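Local coordinates for protein beta-galactosidase (Trichoderma reesei, PDB 3OG2) that probably hydrolyses terminal non-reducing beta-D-galactose residues from beta-D-galactosides, as a family 35 glycoside hydrolase, at residues 260-263 and 264-267; 32-36 and 37-41. All blocks are in the same frame, centred on the assembly; numbering follows the deposited sequence. Where two conformers were deposited one is given.

Contact 1 (260-263 and 264-267)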
loop_
_atom_site.group_PDB
_atom_site.type_symbol
_atom_site.label_atom_id
_atom_site.label_comp_id
_atom_site.label_asym_id
_atom_site.label_seq_id
_atom_site.Cartn_x
_atom_site.Cartn_y
_atom_site.Cartn_z
ATOM N N THR A 260 -25.764 -4.078 -3.615
ATOM C CA THR A 260 -26.502 -3.227 -4.556
ATOM C C THR A 260 -25.693 -2.768 -5.733
ATOM O O THR A 260 -26.204 -2.017 -6.554
ATOM C CB THR A 260 -27.034 -1.957 -3.837
ATOM O OG1 THR A 260 -25.936 -1.176 -3.421
ATOM C CG2 THR A 260 -27.825 -2.329 -2.570
ATOM N N TRP A 261 -24.422 -3.183 -5.861
ATOM C CA TRP A 261 -23.559 -2.483 -6.810
ATOM C C TRP A 261 -23.873 -2.797 -8.271
ATOM O O TRP A 261 -23.603 -1.920 -9.118
ATOM C CB TRP A 261 -22.108 -2.752 -6.416
ATOM C CG TRP A 261 -21.672 -2.010 -5.202
ATOM C CD1 TRP A 261 -22.305 -1.011 -4.545
ATOM C CD2 TRP A 261 -20.443 -2.230 -4.478
ATOM N NE1 TRP A 261 -21.577 -0.585 -3.450
ATOM C CE2 TRP A 261 -20.421 -1.323 -3.408
ATOM C CE3 TRP A 261 -19.374 -3.139 -4.686
ATOM C CZ2 TRP A 261 -19.360 -1.246 -2.487
ATOM C CZ3 TRP A 261 -18.332 -3.060 -3.775
ATOM C CH2 TRP A 261 -18.323 -2.143 -2.702
ATOM N N ARG A 262 -24.351 -3.999 -8.591
ATOM C CA ARG A 262 -24.714 -4.237 -10.002
ATOM C C ARG A 262 -25.818 -3.273 -10.407
ATOM O O ARG A 262 -25.777 -2.610 -11.442
ATOM C CB ARG A 262 -25.135 -5.703 -10.156
ATOM C CG ARG A 262 -25.812 -5.965 -11.493
ATOM C CD ARG A 262 -24.842 -5.772 -12.670
ATOM N NE ARG A 262 -25.599 -6.134 -13.901
ATOM C CZ ARG A 262 -25.312 -5.843 -15.148
ATOM N NH1 ARG A 262 -24.184 -5.134 -15.362
ATOM N NH2 ARG A 262 -26.153 -6.257 -16.101
ATOM N N GLN A 263 -26.882 -3.189 -9.602
ATOM C CA GLN A 263 -27.991 -2.268 -9.927
ATOM C C GLN A 263 -27.540 -0.811 -9.848
ATOM O O GLN A 263 -27.947 -0.006 -10.710
ATOM C CB GLN A 263 -29.175 -2.463 -8.971
ATOM C CG GLN A 263 -30.388 -1.668 -9.490
ATOM C CD GLN A 263 -30.826 -2.092 -10.901
ATOM O OE1 GLN A 263 -31.035 -3.281 -11.157
ATOM N NE2 GLN A 263 -30.994 -1.125 -11.833
ATOM N N ASP A 264 -26.725 -0.448 -8.868
ATOM C CA ASP A 264 -26.232 0.937 -8.834
ATOM C C ASP A 264 -25.466 1.236 -10.124
ATOM O O ASP A 264 -25.592 2.326 -10.656
ATOM C CB ASP A 264 -25.295 1.129 -7.659
ATOM C CG ASP A 264 -25.940 1.011 -6.308
ATOM O OD1 ASP A 264 -27.170 1.320 -6.197
ATOM O OD2 ASP A 264 -25.240 0.667 -5.329
ATOM N N HIS A 265 -24.698 0.278 -10.621
ATOM C CA HIS A 265 -23.910 0.493 -11.838
ATOM C C HIS A 265 -24.831 0.742 -13.018
ATOM O O HIS A 265 -24.667 1.657 -13.844
ATOM C CB HIS A 265 -23.031 -0.765 -12.081
ATOM C CG HIS A 265 -22.333 -0.553 -13.406
ATOM N ND1 HIS A 265 -21.432 0.484 -13.573
ATOM C CD2 HIS A 265 -22.442 -1.168 -14.594
ATOM C CE1 HIS A 265 -21.004 0.454 -14.860
ATOM N NE2 HIS A 265 -21.597 -0.538 -15.484
ATOM N N LEU A 266 -25.874 -0.093 -13.139
ATOM C CA LEU A 266 -26.843 0.107 -14.208
ATOM C C LEU A 266 -27.573 1.423 -14.070
ATOM O O LEU A 266 -27.949 2.004 -15.088
ATOM C CB LEU A 266 -27.864 -1.024 -14.187
ATOM C CG LEU A 266 -27.238 -2.382 -14.607
ATOM C CD1 LEU A 266 -28.269 -3.490 -14.375
ATOM C CD2 LEU A 266 -26.668 -2.328 -16.017
ATOM N N ASN A 267 -27.791 1.899 -12.848
ATOM C CA ASN A 267 -28.507 3.159 -12.663
ATOM C C ASN A 267 -27.626 4.351 -13.017
ATOM O O ASN A 267 -28.075 5.411 -13.501
ATOM C CB ASN A 267 -28.931 3.292 -11.205
ATOM C CG ASN A 267 -30.017 2.354 -10.800
ATOM O OD1 ASN A 267 -30.718 1.793 -11.666
ATOM N ND2 ASN A 267 -30.170 2.148 -9.497
#
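T260 and D264 meet at the start of helix 261-268, the helix of a beta-alpha-beta unit (strand 236-239, helix, strand 275-280) in the TIM-barrel domain. The T260 hydroxyl, OG1, gives a hydrogen bond of 2.7 Å to D264 OD2, reaching it from above the carboxylate plane, while D264 N bonds back to T260 O. T260 chi1 of 65° sets OG1 between its backbone N and carbonyl carbon, turned to the acid. The same OD2 lies 3.5 Å from W261 CD1, in the plane of the indole at its edge. The packed side is the inner one: W261 touches L276 and F279 and meets H237 edge-to-face, and buried H265 packs on F274. An alanine in place of D264 would probably leave the T260 hydroxyl without its acceptor and take the carboxylate oxygen from the indole edge. R262 bends at chi2 (66°) and lays its guanidinium against L266, one turn further along, whose CD1 sits over one face, 3.8 Å from R262 NE; T379 and P380 also touch the arginine. The looser side carries Q263 and N267, both exposed, with amide planes 45° apart. There Q263 NE2 donates to N267 OD1 at 2.9 Å, the oxygen lying in the Q263 amide plane while the nitrogen stands above the carbonyl plane of N267.

Contact 2 (32-36 and 37-41); sequences SLFVH and GERVV
R39 lies alongside F34, the two side chains pointing the same way, and its atoms are met one after another. CB is 3.6 Å from S32 OG. CG, placed beside the backbone N by chi1 of -74°, sits over one face of the F34 ring in a CH-pi contact, 3.8 Å from the ring centroid. CD keeps to S32 OG, and NE passes the ring near CZ, the chain being extended from CG to here. At the end the guanidinium plane is turned 46° from the ring, with F34 CZ over its centre, 3.3 Å from R39 CZ. NH1 donates to S32 OG at 3.0 Å, nearly in the guanidinium plane, and NH2 forms a salt bridge to D29. The pair belongs to a beta hairpin, strand 33-35 with strand 38-47, where F34 and R39 face each other as an antiparallel non-hydrogen-bonded pair. A type I' turn, V35 to E38, closes it, with V35 N to E38 O (2.9 Å) and E38 N to V35 O pairing the two residues across the strands. On the other face of the sheet, in one of the two conformers of V40, CG1 comes 4.0 Å from V35 CG2. The extended E38 side chain reaches the backbone of L576 and M577, and a water bridges its OE1 to V35 O.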
loop_
_atom_site.group_PDB
_atom_site.type_symbol
_atom_site.label_atom_id
_atom_site.label_comp_id
_atom_site.label_asym_id
_atom_site.label_seq_id
_atom_site.Cartn_x
_atom_site.Cartn_y
_atom_site.Cartn_z
ATOM N N SER A 32 -16.273 -3.978 -20.702
ATOM C CA SER A 32 -14.841 -3.991 -20.320
ATOM C C SER A 32 -14.098 -2.894 -21.030
ATOM O O SER A 32 -14.545 -2.305 -22.025
ATOM C CB SER A 32 -14.194 -5.349 -20.647
ATOM O OG SER A 32 -14.019 -5.515 -22.053
ATOM N N LEU A 33 -12.890 -2.657 -20.511
ATOM C CA LEU A 33 -11.850 -2.022 -21.309
ATOM C C LEU A 33 -11.414 -2.919 -22.434
ATOM O O LEU A 33 -11.506 -4.159 -22.389
ATOM C CB LEU A 33 -10.702 -1.733 -20.308
ATOM C CG LEU A 33 -9.932 -0.474 -20.494
ATOM C CD1 LEU A 33 -10.841 0.730 -20.187
ATOM C CD2 LEU A 33 -8.716 -0.452 -19.616
ATOM N N PHE A 34 -10.866 -2.294 -23.449
ATOM C CA PHE A 34 -10.108 -2.955 -24.508
ATOM C C PHE A 34 -8.725 -2.330 -24.552
ATOM O O PHE A 34 -8.622 -1.074 -24.523
ATOM C CB PHE A 34 -10.764 -2.747 -25.870
ATOM C CG PHE A 34 -12.116 -3.371 -26.142
ATOM C CD1 PHE A 34 -13.241 -2.935 -25.471
ATOM C CD2 PHE A 34 -12.247 -4.395 -27.081
ATOM C CE1 PHE A 34 -14.504 -3.487 -25.694
ATOM C CE2 PHE A 34 -13.532 -4.892 -27.339
ATOM C CZ PHE A 34 -14.652 -4.423 -26.708
ATOM N N VAL A 35 -7.691 -3.138 -24.620
ATOM C CA VAL A 35 -6.333 -2.653 -24.750
ATOM C C VAL A 35 -5.778 -3.252 -26.043
ATOM O O VAL A 35 -5.755 -4.492 -26.184
ATOM C CB VAL A 35 -5.493 -3.010 -23.487
ATOM C CG1 VAL A 35 -4.018 -2.583 -23.744
ATOM C CG2 VAL A 35 -6.028 -2.389 -22.216
ATOM N N HIS A 36 -5.366 -2.408 -26.992
ATOM C CA HIS A 36 -4.948 -2.866 -28.305
ATOM C C HIS A 36 -6.033 -3.776 -28.908
ATOM O O HIS A 36 -5.731 -4.738 -29.606
ATOM C CB HIS A 36 -3.607 -3.587 -28.244
ATOM C CG HIS A 36 -2.413 -2.781 -27.837
ATOM N ND1 HIS A 36 -1.965 -1.719 -28.600
ATOM C CD2 HIS A 36 -1.532 -2.814 -26.808
ATOM C CE1 HIS A 36 -0.882 -1.155 -28.062
ATOM N NE2 HIS A 36 -0.596 -1.810 -26.961
ATOM N N GLY A 37 -7.312 -3.445 -28.671
ATOM C CA GLY A 37 -8.381 -4.177 -29.348
ATOM C C GLY A 37 -8.764 -5.446 -28.617
ATOM O O GLY A 37 -9.700 -6.125 -29.113
ATOM N N GLU A 38 -8.158 -5.783 -27.499
ATOM C CA GLU A 38 -8.413 -7.015 -26.786
ATOM C C GLU A 38 -9.235 -6.698 -25.545
ATOM O O GLU A 38 -8.791 -5.858 -24.741
ATOM C CB GLU A 38 -7.064 -7.651 -26.347
ATOM C CG GLU A 38 -7.272 -8.952 -25.577
ATOM C CD GLU A 38 -6.023 -9.530 -24.950
ATOM O OE1 GLU A 38 -4.955 -8.887 -24.896
ATOM O OE2 GLU A 38 -6.100 -10.716 -24.516
ATOM N N ARG A 39 -10.364 -7.365 -25.361
ATOM C CA ARG A 39 -11.076 -7.217 -24.089
ATOM C C ARG A 39 -10.219 -7.746 -22.950
ATOM O O ARG A 39 -9.570 -8.805 -23.113
ATOM C CB ARG A 39 -12.371 -8.037 -24.076
ATOM C CG ARG A 39 -13.488 -7.433 -24.933
ATOM C CD ARG A 39 -14.760 -8.194 -24.555
ATOM N NE ARG A 39 -15.904 -7.681 -25.326
ATOM C CZ ARG A 39 -16.592 -6.584 -25.048
ATOM N NH1 ARG A 39 -16.238 -5.810 -23.983
ATOM N NH2 ARG A 39 -17.614 -6.266 -25.839
ATOM N N VAL A 40 -10.261 -7.092 -21.804
ATOM C CA VAL A 40 -9.449 -7.534 -20.661
ATOM C C VAL A 40 -10.230 -7.276 -19.387
ATOM O O VAL A 40 -11.020 -6.327 -19.309
ATOM C CB VAL A 40 -8.084 -6.847 -20.695
ATOM C CG1 VAL A 40 -8.209 -5.306 -20.676
ATOM C CG2 VAL A 40 -7.177 -7.294 -19.539
ATOM N N VAL A 41 -10.027 -8.114 -18.380
ATOM C CA VAL A 41 -10.417 -7.820 -17.019
ATOM C C VAL A 41 -9.223 -7.103 -16.412
ATOM O O VAL A 41 -8.136 -7.731 -16.299
ATOM C CB VAL A 41 -10.775 -9.076 -16.213
ATOM C CG1 VAL A 41 -11.026 -8.702 -14.733
ATOM C CG2 VAL A 41 -11.960 -9.791 -16.801
HETATM O O HOH W 1 -11.901 -4.000 -18.235
HETATM O O HOH W 2 -3.882 -6.463 -25.440
#

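How the contacts relate
From the N terminus, contact 2 comes first: its hairpin turn folds strand 33-35 back on strand 38-47, which runs on into the parallel strands of the barrel beside 72-76 and 318-321. Contact 1 follows much later, at the start of helix 261-268 and from the residue before it; this helix links strand 236-239 to strand 275-280. The two are in series, neither nested nor crossing, and each closes only a short local loop or helical turn. The centres of contact 1 and contact 2 lie about 22 Å apart, and their nearest atoms about 8 Å, without touching. Both belong to the family 35 catalytic region; strand 275-280 pairs with 318-321, which in turn pairs with 38-47, so one sheet connects their surroundings.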